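PDB 3R44: fatty acyl CoA synthetase FADD13 (FATTY-ACYL-CoA SYNTHETASE) from Mycobacterium tuberculosis, which belongs to the fatty acyl CoA synthetases of the ANL clan, with a large N-terminal AMP-binding part and a smaller C-terminal domain. Local coordinates for residues Asp347-Gly352 / Glu364-Ser369; Thr394-Glu399 / Lys409-Asp414. All coordinates share one frame; numbering follows the deposited sequence.

Contact 1 of 2, residues Asp347-Gly352 / Glu364-Ser369; sequences DVAVRG and EVVIKS
D347-R351 and E364-K368 are neighbouring antiparallel strands of a five-stranded sheet, and six backbone hydrogen bonds join them. The hydrogen-bonded pairs are D347 with K368, A349 with V366, and R351 with E364. At the middle pair V366 N gives A349 O a nearly straight bond of 2.8 Å (N-H...O 176°), although it comes from above the carbonyl plane, and A349 N returns one to V366 O. V348-I367 and V350-V365 are the non-hydrogen-bonded pairs; their apolar side chains line one face of the sheet, where V348 CG1 and V365 CG1 meet at 4.0 Å. On the other face V366 packs on A349 and R351. Its chi1 of -70° puts CG1 anti to its carbonyl carbon, 3.9 Å from R351 CB, and CG2 3.5 Å from A349 O; W391 covers A349 and V366 from the next strand. At the end of this face R351 and E364 run alongside each other in extended form, carboxylate and guanidinium planes 85° apart. R351 NH1 stays 4.6 Å from E364 OE1, and a water in the guanidinium plane bridges the two, 2.7 Å from E364 OE1, while also donating to R351 O. E364 OE2 accepts from the backbone N of G395. The R351 and E364 charges meet through a water, each with its own ionic partner (D388 and R393), and the carboxylate probably eases the approach of R351 to R393.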
loop_
_atom_site.group_PDB
_atom_site.type_symbol
_atom_site.label_atom_id
_atom_site.label_comp_id
_atom_site.label_asym_id
_atom_site.label_seq_id
_atom_site.Cartn_x
_atom_site.Cartn_y
_atom_site.Cartn_z
ATOM N N ASP A 347 13.749 11.478 -3.317
ATOM C CA ASP A 347 14.023 12.570 -2.411
ATOM C C ASP A 347 12.762 12.834 -1.592
ATOM O O ASP A 347 11.647 12.812 -2.113
ATOM C CB ASP A 347 14.437 13.867 -3.121
ATOM C CG ASP A 347 15.730 13.730 -3.964
ATOM O OD1 ASP A 347 16.517 12.798 -3.739
ATOM O OD2 ASP A 347 15.985 14.572 -4.858
ATOM N N VAL A 348 12.910 13.083 -0.308
ATOM C CA VAL A 348 11.732 13.263 0.568
ATOM C C VAL A 348 11.987 14.493 1.378
ATOM O O VAL A 348 13.104 14.666 1.843
ATOM C CB VAL A 348 11.545 12.058 1.531
ATOM C CG1 VAL A 348 10.373 12.330 2.525
ATOM C CG2 VAL A 348 11.430 10.710 0.738
ATOM N N ALA A 349 11.016 15.393 1.522
ATOM C CA ALA A 349 11.248 16.618 2.257
ATOM C C ALA A 349 9.919 17.003 2.899
ATOM O O ALA A 349 8.938 16.234 2.785
ATOM C CB ALA A 349 11.784 17.778 1.310
ATOM N N VAL A 350 9.893 18.149 3.564
ATOM C CA VAL A 350 8.652 18.708 4.123
ATOM C C VAL A 350 8.393 20.112 3.617
ATOM O O VAL A 350 9.304 20.943 3.608
ATOM C CB VAL A 350 8.648 18.653 5.678
ATOM C CG1 VAL A 350 8.449 17.210 6.170
ATOM C CG2 VAL A 350 9.884 19.287 6.212
ATOM N N ARG A 351 7.133 20.408 3.247
ATOM C CA ARG A 351 6.763 21.695 2.725
ATOM C C ARG A 351 6.059 22.446 3.829
ATOM O O ARG A 351 5.012 22.019 4.285
ATOM C CB ARG A 351 5.817 21.503 1.541
ATOM C CG ARG A 351 5.304 22.736 0.880
ATOM C CD ARG A 351 4.418 22.327 -0.264
ATOM N NE ARG A 351 4.047 23.471 -1.086
ATOM C CZ ARG A 351 3.118 24.362 -0.796
ATOM N NH1 ARG A 351 2.419 24.307 0.339
ATOM N NH2 ARG A 351 2.910 25.357 -1.668
ATOM N N GLY A 352 6.663 23.550 4.259
ATOM C CA GLY A 352 6.157 24.322 5.360
ATOM C C GLY A 352 4.911 25.093 4.980
ATOM O O GLY A 352 4.550 25.182 3.784
ATOM N N GLU A 364 4.291 19.420 5.451
ATOM C CA GLU A 364 3.625 18.407 4.638
ATOM C C GLU A 364 4.698 17.539 3.960
ATOM O O GLU A 364 5.605 18.091 3.356
ATOM C CB GLU A 364 2.716 19.072 3.594
ATOM C CG GLU A 364 1.992 18.042 2.752
ATOM C CD GLU A 364 1.241 18.672 1.562
ATOM O OE1 GLU A 364 1.460 19.896 1.277
ATOM O OE2 GLU A 364 0.447 17.943 0.909
ATOM N N VAL A 365 4.587 16.208 4.043
ATOM C CA VAL A 365 5.553 15.338 3.421
ATOM C C VAL A 365 5.463 15.495 1.902
ATOM O O VAL A 365 4.340 15.455 1.298
ATOM C CB VAL A 365 5.398 13.903 3.846
ATOM C CG1 VAL A 365 6.477 13.024 3.118
ATOM C CG2 VAL A 365 5.546 13.770 5.442
ATOM N N VAL A 366 6.616 15.765 1.278
ATOM C CA VAL A 366 6.631 15.869 -0.192
ATOM C C VAL A 366 7.695 14.918 -0.758
ATOM O O VAL A 366 8.712 14.644 -0.095
ATOM C CB VAL A 366 6.813 17.286 -0.708
ATOM C CG1 VAL A 366 5.586 18.144 -0.435
ATOM C CG2 VAL A 366 8.063 17.940 -0.174
ATOM N N ILE A 367 7.455 14.402 -1.963
ATOM C CA ILE A 367 8.358 13.413 -2.566
ATOM C C ILE A 367 8.737 13.873 -3.964
ATOM O O ILE A 367 7.837 14.313 -4.733
ATOM C CB ILE A 367 7.651 12.029 -2.638
ATOM C CG1 ILE A 367 7.200 11.560 -1.225
ATOM C CG2 ILE A 367 8.545 10.982 -3.350
ATOM C CD1 ILE A 367 6.359 10.212 -1.166
ATOM N N LYS A 368 9.996 13.720 -4.359
ATOM C CA LYS A 368 10.451 14.000 -5.755
ATOM C C LYS A 368 11.209 12.753 -6.201
ATOM O O LYS A 368 12.130 12.325 -5.529
ATOM C CB LYS A 368 11.344 15.238 -5.848
ATOM C CG LYS A 368 11.850 15.522 -7.262
ATOM C CD LYS A 368 12.555 16.901 -7.325
ATOM C CE LYS A 368 11.562 17.969 -7.707
ATOM N NZ LYS A 368 12.233 19.278 -8.004
ATOM N N SER A 369 10.766 12.123 -7.301
ATOM C CA SER A 369 11.258 10.823 -7.650
ATOM C C SER A 369 10.578 10.341 -8.914
ATOM O O SER A 369 9.405 10.638 -9.133
ATOM C CB SER A 369 10.903 9.789 -6.571
ATOM O OG SER A 369 11.473 8.503 -6.824
HETATM O O HOH W 1 2.362 22.166 2.453
#

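Contact 2 of 2, residues Thr394-Glu399 / Lys409-Asp414; sequences TGDIGE and KDRLKD
The planes of the D396 carboxylate and the R411 guanidinium are 76° apart. OD1 of D396 lies at the guanidinium's edge, in its plane, yet the salt bridge is made by OD2, which R411 NH1 reaches obliquely at 3.0 Å. OD1 instead takes the backbone N-H of L412 on its anti side at 2.8 Å, 18° out of the carboxylate plane. With chi1 at -66°, D396 CG sits beside its own backbone N, turning the carboxylate toward R411 and L412, past the end of the hairpin's second strand; Y315 OH also bonds OD2. T394 OG1 accepts from D396 N at 3.0 Å, an ST turn at the corner between two sheets, and also bonds V365 O. A two-stranded hairpin with a classic beta bulge follows: K409 and D410 both face I397, whose carbonyl O accepts from K409 N at 2.8 Å and more loosely from D410 N at 3.2 Å. Beyond the bulge L412 opens a 3-10 turn, part of the segment that in this superfamily typically joins the two domains, and its CB rests 3.6 Å from G395 O. K409, bent at chi2 and chi4, brings NZ into a salt bridge with E399 OE1 at 3.0 Å.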
loop_
_atom_site.group_PDB
_atom_site.type_symbol
_atom_site.label_atom_id
_atom_site.label_comp_id
_atom_site.label_asym_id
_atom_site.label_seq_id
_atom_site.Cartn_x
_atom_site.Cartn_y
_atom_site.Cartn_z
ATOM N N THR A 394 1.861 14.983 -0.492
ATOM C CA THR A 394 1.174 13.796 -0.011
ATOM C C THR A 394 -0.116 14.105 0.755
ATOM O O THR A 394 -0.970 13.225 0.851
ATOM C CB THR A 394 2.083 12.933 0.924
ATOM O OG1 THR A 394 2.381 13.705 2.107
ATOM C CG2 THR A 394 3.402 12.529 0.235
ATOM N N GLY A 395 -0.236 15.292 1.353
ATOM C CA GLY A 395 -1.329 15.604 2.239
ATOM C C GLY A 395 -1.095 15.069 3.646
ATOM O O GLY A 395 -1.921 15.266 4.544
ATOM N N ASP A 396 0.033 14.371 3.834
ATOM C CA ASP A 396 0.376 13.821 5.145
ATOM C C ASP A 396 1.340 14.795 5.808
ATOM O O ASP A 396 2.143 15.452 5.131
ATOM C CB ASP A 396 1.053 12.457 4.988
ATOM C CG ASP A 396 0.140 11.370 4.415
ATOM O OD1 ASP A 396 -1.115 11.472 4.396
ATOM O OD2 ASP A 396 0.722 10.383 3.938
ATOM N N ILE A 397 1.269 14.942 7.127
ATOM C CA ILE A 397 2.129 15.854 7.835
ATOM C C ILE A 397 3.196 15.045 8.572
ATOM O O ILE A 397 2.897 13.971 9.150
ATOM C CB ILE A 397 1.340 16.683 8.870
ATOM C CG1 ILE A 397 0.202 17.456 8.201
ATOM C CG2 ILE A 397 2.288 17.620 9.681
ATOM C CD1 ILE A 397 0.614 18.298 6.998
ATOM N N GLY A 398 4.405 15.562 8.623
ATOM C CA GLY A 398 5.405 14.860 9.394
ATOM C C GLY A 398 6.572 15.749 9.781
ATOM O O GLY A 398 6.540 16.951 9.613
ATOM N N GLU A 399 7.600 15.119 10.315
ATOM C CA GLU A 399 8.791 15.832 10.772
ATOM C C GLU A 399 10.002 15.013 10.376
ATOM O O GLU A 399 10.014 13.822 10.615
ATOM C CB GLU A 399 8.788 16.003 12.302
ATOM C CG GLU A 399 9.974 16.870 12.783
ATOM C CD GLU A 399 9.836 17.361 14.247
ATOM O OE1 GLU A 399 8.796 17.083 14.893
ATOM O OE2 GLU A 399 10.765 18.054 14.735
ATOM N N LYS A 409 3.233 12.307 11.398
ATOM C CA LYS A 409 2.414 12.826 12.487
ATOM C C LYS A 409 0.944 12.640 12.250
ATOM O O LYS A 409 0.198 12.403 13.207
ATOM C CB LYS A 409 2.691 14.312 12.725
ATOM C CG LYS A 409 4.096 14.618 13.146
ATOM C CD LYS A 409 4.448 13.895 14.431
ATOM C CE LYS A 409 5.891 14.125 14.871
ATOM N NZ LYS A 409 6.156 15.590 15.157
ATOM N N ASP A 410 0.508 12.806 11.005
ATOM C CA ASP A 410 -0.910 12.648 10.663
ATOM C C ASP A 410 -1.035 12.337 9.184
ATOM O O ASP A 410 -0.134 12.670 8.395
ATOM C CB ASP A 410 -1.679 13.921 10.929
ATOM C CG ASP A 410 -2.799 13.746 11.918
ATOM O OD1 ASP A 410 -3.336 12.616 12.131
ATOM O OD2 ASP A 410 -3.109 14.784 12.533
ATOM N N ARG A 411 -2.116 11.657 8.842
ATOM C CA ARG A 411 -2.378 11.281 7.482
ATOM C C ARG A 411 -3.519 12.117 6.965
ATOM O O ARG A 411 -4.391 12.536 7.744
ATOM C CB ARG A 411 -2.792 9.834 7.387
ATOM C CG ARG A 411 -1.864 8.850 8.063
ATOM C CD ARG A 411 -0.589 8.807 7.364
ATOM N NE ARG A 411 -0.093 7.458 7.101
ATOM C CZ ARG A 411 0.057 6.936 5.877
ATOM N NH1 ARG A 411 -0.282 7.630 4.778
ATOM N NH2 ARG A 411 0.543 5.707 5.751
ATOM N N LEU A 412 -3.520 12.283 5.648
ATOM C CA LEU A 412 -4.565 13.013 4.929
ATOM C C LEU A 412 -5.939 12.494 5.315
ATOM O O LEU A 412 -6.861 13.289 5.521
ATOM C CB LEU A 412 -4.367 12.849 3.415
ATOM C CG LEU A 412 -5.409 13.545 2.511
ATOM C CD1 LEU A 412 -5.492 14.984 2.962
ATOM C CD2 LEU A 412 -5.037 13.438 1.077
ATOM N N LYS A 413 -6.073 11.165 5.452
ATOM C CA LYS A 413 -7.380 10.548 5.763
ATOM C C LYS A 413 -8.018 11.008 7.053
ATOM O O LYS A 413 -9.220 10.861 7.234
ATOM C CB LYS A 413 -7.296 9.018 5.795
ATOM C CG LYS A 413 -6.425 8.480 6.921
ATOM C CD LYS A 413 -6.095 7.004 6.798
ATOM C CE LYS A 413 -5.223 6.575 8.020
ATOM N NZ LYS A 413 -5.142 5.089 8.144
ATOM N N ASP A 414 -7.212 11.510 7.975
ATOM C CA ASP A 414 -7.682 11.947 9.262
ATOM C C ASP A 414 -7.798 13.456 9.378
ATOM O O ASP A 414 -8.306 13.977 10.365
ATOM C CB ASP A 414 -6.737 11.397 10.345
ATOM C CG ASP A 414 -6.797 9.850 10.449
ATOM O OD1 ASP A 414 -7.880 9.244 10.217
ATOM O OD2 ASP A 414 -5.749 9.232 10.726
#

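Contact 1 closes before contact 2 opens along the chain, and their centres lie 12 Å apart on the same side of the chain's centre. Strand 364-369 sits between 346-351 and 391-394 in the five-stranded antiparallel sheet; at G395 the chain turns a corner into the hairpin 396-400/406-410. The two meet at that corner: V365 O probably bonds T394 OG1 (2.7 Å), E364 OE2 probably bonds the backbone N of G395 (2.8 Å), and V365 shares backbone hydrogen bonding with D396. V365 also packs on L406 and I408. The hairpin is thus joined to the end of the sheet, and from it the chain passes through 409-414 towards the C-terminal domain.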